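Local coordinates for nisin immunity protein (Lactococcus lactis subsp. lactis, PDB 5XHB) that takes part in the immunity of the producing bacterium against externally supplied nisin, as a lipoprotein of the cell membrane, at residues 105-110 / 133-138. Residues are numbered along the deposited sequence; the frame is centred on the assembly and turned at random.
With SO4 (sulfate ion), chain B.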
ATOM      1  N   ALA A 105      -4.448   2.197   0.985  1.00 12.96           N
ATOM      2  CA  ALA A 105      -4.838   3.287   1.864  1.00 13.79           C
ATOM      3  C   ALA A 105      -4.659   4.603   1.121  1.00 14.15           C
ATOM      4  O   ALA A 105      -3.953   4.668   0.110  1.00 13.54           O
ATOM      5  CB  ALA A 105      -4.003   3.284   3.155  1.00 13.65           C
ATOM      6  N   LEU A 106      -5.306   5.635   1.645  1.00 13.60           N
ATOM      7  CA  LEU A 106      -5.231   6.992   1.108  1.00 13.88           C
ATOM      8  C   LEU A 106      -3.795   7.408   0.812  1.00 17.88           C
ATOM      9  O   LEU A 106      -2.921   7.257   1.664  1.00 16.14           O
ATOM     10  CB  LEU A 106      -5.863   7.970   2.110  1.00 14.92           C
ATOM     11  CG  LEU A 106      -5.857   9.441   1.685  1.00 18.20           C
ATOM     12  CD1 LEU A 106      -6.709   9.623   0.436  1.00 18.99           C
ATOM     13  CD2 LEU A 106      -6.338  10.334   2.828  1.00 21.89           C
ATOM     14  N   ARG A 107      -3.561   7.934  -0.386  1.00 17.17           N
ATOM     15  CA  ARG A 107      -2.242   8.419  -0.771  1.00 19.19           C
ATOM     16  C   ARG A 107      -2.097   9.923  -0.522  1.00 23.74           C
ATOM     17  O   ARG A 107      -2.903  10.720  -0.990  1.00 20.55           O
ATOM     18  CB  ARG A 107      -1.959   8.121  -2.248  1.00 20.91           C
ATOM     19  CG  ARG A 107      -1.931   6.638  -2.609  1.00 23.04           C
ATOM     20  CD  ARG A 107      -1.082   5.854  -1.634  1.00 23.09           C
ATOM     21  NE  ARG A 107      -0.636   4.561  -2.164  1.00 27.86           N
ATOM     22  CZ  ARG A 107      -0.756   3.410  -1.507  1.00 26.00           C
ATOM     23  NH1 ARG A 107      -1.345   3.387  -0.314  1.00 17.06           N
ATOM     24  NH2 ARG A 107      -0.289   2.286  -2.039  1.00 20.22           N
ATOM     25  N   LEU A 108      -1.053  10.286   0.213  1.00 24.17           N
ATOM     26  CA  LEU A 108      -0.732  11.676   0.520  1.00 28.19           C
ATOM     27  C   LEU A 108      -0.525  12.501  -0.748  1.00 29.98           C
ATOM     28  O   LEU A 108      -0.872  13.683  -0.807  1.00 30.03           O
ATOM     29  CB  LEU A 108       0.523  11.707   1.379  1.00 30.35           C
ATOM     30  CG  LEU A 108       0.608  12.470   2.691  1.00 40.38           C
ATOM     31  CD1 LEU A 108      -0.679  12.377   3.495  1.00 33.63           C
ATOM     32  CD2 LEU A 108       1.786  11.900   3.469  1.00 41.08           C
ATOM     33  N   GLN A 109       0.024  11.854  -1.770  1.00 32.31           N
ATOM     34  CA  GLN A 109       0.370  12.513  -3.024  1.00 34.91           C
ATOM     35  C   GLN A 109      -0.843  13.093  -3.729  1.00 34.61           C
ATOM     36  O   GLN A 109      -0.701  13.990  -4.557  1.00 32.62           O
ATOM     37  CB  GLN A 109       1.095  11.539  -3.961  1.00 39.40           C
ATOM     38  CG  GLN A 109       2.517  11.181  -3.526  1.00 47.20           C
ATOM     39  CD  GLN A 109       2.578  10.147  -2.399  1.00 50.90           C
ATOM     40  OE1 GLN A 109       1.563   9.559  -2.003  1.00 36.69           O
ATOM     41  NE2 GLN A 109       3.783   9.920  -1.883  1.00 54.22           N
ATOM     42  N   ASN A 110      -2.032  12.584  -3.411  1.00 26.99           N
ATOM     43  CA  ASN A 110      -3.272  13.139  -3.962  1.00 29.10           C
ATOM     44  C   ASN A 110      -3.430  14.638  -3.697  1.00 28.35           C
ATOM     45  O   ASN A 110      -4.087  15.349  -4.457  1.00 31.68           O
ATOM     46  CB  ASN A 110      -4.499  12.421  -3.386  1.00 31.27           C
ATOM     47  CG  ASN A 110      -4.560  10.952  -3.768  1.00 29.57           C
ATOM     48  OD1 ASN A 110      -3.793  10.484  -4.601  1.00 32.75           O
ATOM     49  ND2 ASN A 110      -5.489  10.217  -3.158  1.00 27.01           N
ATOM     50  N   ASP A 133      11.122  -2.797  -5.470  1.00 16.58           N
ATOM     51  CA  ASP A 133      10.832  -1.415  -5.081  1.00 19.26           C
ATOM     52  C   ASP A 133       9.331  -1.147  -5.152  1.00 15.37           C
ATOM     53  O   ASP A 133       8.684  -1.459  -6.158  1.00 17.88           O
ATOM     54  CB  ASP A 133      11.554  -0.420  -5.991  1.00 15.85           C
ATOM     55  CG  ASP A 133      13.049  -0.679  -6.094  1.00 21.93           C
ATOM     56  OD1 ASP A 133      13.620  -1.363  -5.218  1.00 20.87           O
ATOM     57  OD2 ASP A 133      13.648  -0.194  -7.071  1.00 26.33           O
ATOM     58  N   TYR A 134       8.785  -0.552  -4.097  1.00 17.59           N
ATOM     59  CA  TYR A 134       7.367  -0.222  -4.065  1.00 19.11           C
ATOM     60  C   TYR A 134       7.095   0.936  -3.104  1.00 18.44           C
ATOM     61  O   TYR A 134       7.495   0.891  -1.939  1.00 20.30           O
ATOM     62  CB  TYR A 134       6.534  -1.444  -3.660  1.00 17.72           C
ATOM     63  CG  TYR A 134       5.075  -1.126  -3.381  1.00 16.66           C
ATOM     64  CD1 TYR A 134       4.230  -0.718  -4.405  1.00 19.30           C
ATOM     65  CD2 TYR A 134       4.549  -1.245  -2.098  1.00 18.57           C
ATOM     66  CE1 TYR A 134       2.896  -0.434  -4.165  1.00 22.66           C
ATOM     67  CE2 TYR A 134       3.210  -0.956  -1.843  1.00 19.01           C
ATOM     68  CZ  TYR A 134       2.394  -0.555  -2.884  1.00 19.35           C
ATOM     69  OH  TYR A 134       1.074  -0.262  -2.649  1.00 20.91           O
HETATM   70  N   MSE A 135       6.416   1.965  -3.597  1.00 20.44           N
HETATM   71  CA  MSE A 135       6.010   3.103  -2.755  1.00 26.03           C
HETATM   72  C   MSE A 135       7.172   3.771  -2.030  1.00 29.32           C
HETATM   73  O   MSE A 135       7.022   4.216  -0.889  1.00 26.19           O
HETATM   74  CB  MSE A 135       4.968   2.664  -1.724  1.00 26.81           C
HETATM   75  CG  MSE A 135       3.563   2.573  -2.275  1.00 32.62           C
HETATM   76 SE   MSE A 135       2.867   4.336  -2.771  1.00 55.24          SE
HETATM   77  CE  MSE A 135       2.834   5.120  -0.968  1.00 37.95           C
ATOM     78  N   GLY A 136       8.323   3.832  -2.693  1.00 26.09           N
ATOM     79  CA  GLY A 136       9.487   4.506  -2.147  1.00 29.18           C
ATOM     80  C   GLY A 136      10.227   3.660  -1.138  1.00 27.89           C
ATOM     81  O   GLY A 136      11.171   4.121  -0.506  1.00 31.45           O
ATOM     82  N   ASN A 137       9.788   2.414  -0.981  1.00 20.72           N
ATOM     83  CA  ASN A 137      10.437   1.473  -0.081  1.00 20.50           C
ATOM     84  C   ASN A 137      11.070   0.317  -0.863  1.00 19.74           C
ATOM     85  O   ASN A 137      10.748   0.091  -2.028  1.00 19.17           O
ATOM     86  CB  ASN A 137       9.433   0.907   0.934  1.00 25.31           C
ATOM     87  CG  ASN A 137       8.738   1.985   1.739  1.00 34.41           C
ATOM     88  OD1 ASN A 137       9.371   2.918   2.225  1.00 32.39           O
ATOM     89  ND2 ASN A 137       7.421   1.857   1.882  1.00 36.10           N
ATOM     90  N   ILE A 138      11.956  -0.415  -0.204  1.00 18.31           N
ATOM     91  CA  ILE A 138      12.617  -1.566  -0.811  1.00 20.78           C
ATOM     92  C   ILE A 138      12.208  -2.792  -0.026  1.00 20.97           C
ATOM     93  O   ILE A 138      12.150  -2.749   1.201  1.00 21.78           O
ATOM     94  CB  ILE A 138      14.156  -1.404  -0.816  1.00 22.36           C
ATOM     95  CG1 ILE A 138      14.528  -0.108  -1.537  1.00 25.56           C
ATOM     96  CG2 ILE A 138      14.833  -2.602  -1.482  1.00 22.08           C
ATOM     97  CD1 ILE A 138      15.939  -0.087  -2.095  1.00 32.25           C
TER
HETATM   98  S   SO4 B 301      -1.073  -0.086   1.021  1.00 19.66           S
HETATM   99  O1  SO4 B 301      -1.898  -1.312   1.024  1.00 17.80           O
HETATM  100  O2  SO4 B 301      -0.412   0.060  -0.272  1.00 23.78           O
HETATM  101  O3  SO4 B 301      -1.902   1.094   1.260  1.00 19.36           O
HETATM  102  O4  SO4 B 301      -0.082  -0.233   2.082  1.00 18.52           O
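Arg107 and Tyr134 close on one sulfate from two halves of the chain, a compact example of an anion bridging two domains. The guanidinium meets the ion with its edge: Arg107 NH2 donates to sulfate O2 and Arg107 NH1 to sulfate O3, both 2.8 Å and nearly straight, a two-pronged grip. Tyr134 OH gives its proton to the same O2, 2.8 Å away, and lies near the guanidinium plane, 3.0 Å from Arg107 NH2; ring and guanidinium planes are 64° apart. The backbone N of Ala105 adds a nearly straight bond to O3.

Over one guanidinium face, displaced toward the rim, sits CE of selenomethionine Met135, 3.7 Å above the plane, with its SE 3.6 Å from Arg107 NE. Bends at chi2 (-67°) and chi3 (-65°) curl its end onto that face, from the type I' turn joining strands 131-134 and 137-145.

Farther out, Asp120 forms a salt bridge with Arg107 NE, Phe122 stacks on Tyr134, and Leu207 and Thr208 also bind the sulfate. The ion probably came from the crystallisation liquor. Arg107 is shared between carboxylate and sulfate, which probably both balance its charge; in this crystal its polar link to Tyr134 is at least partly anion-mediated and may differ without the ion.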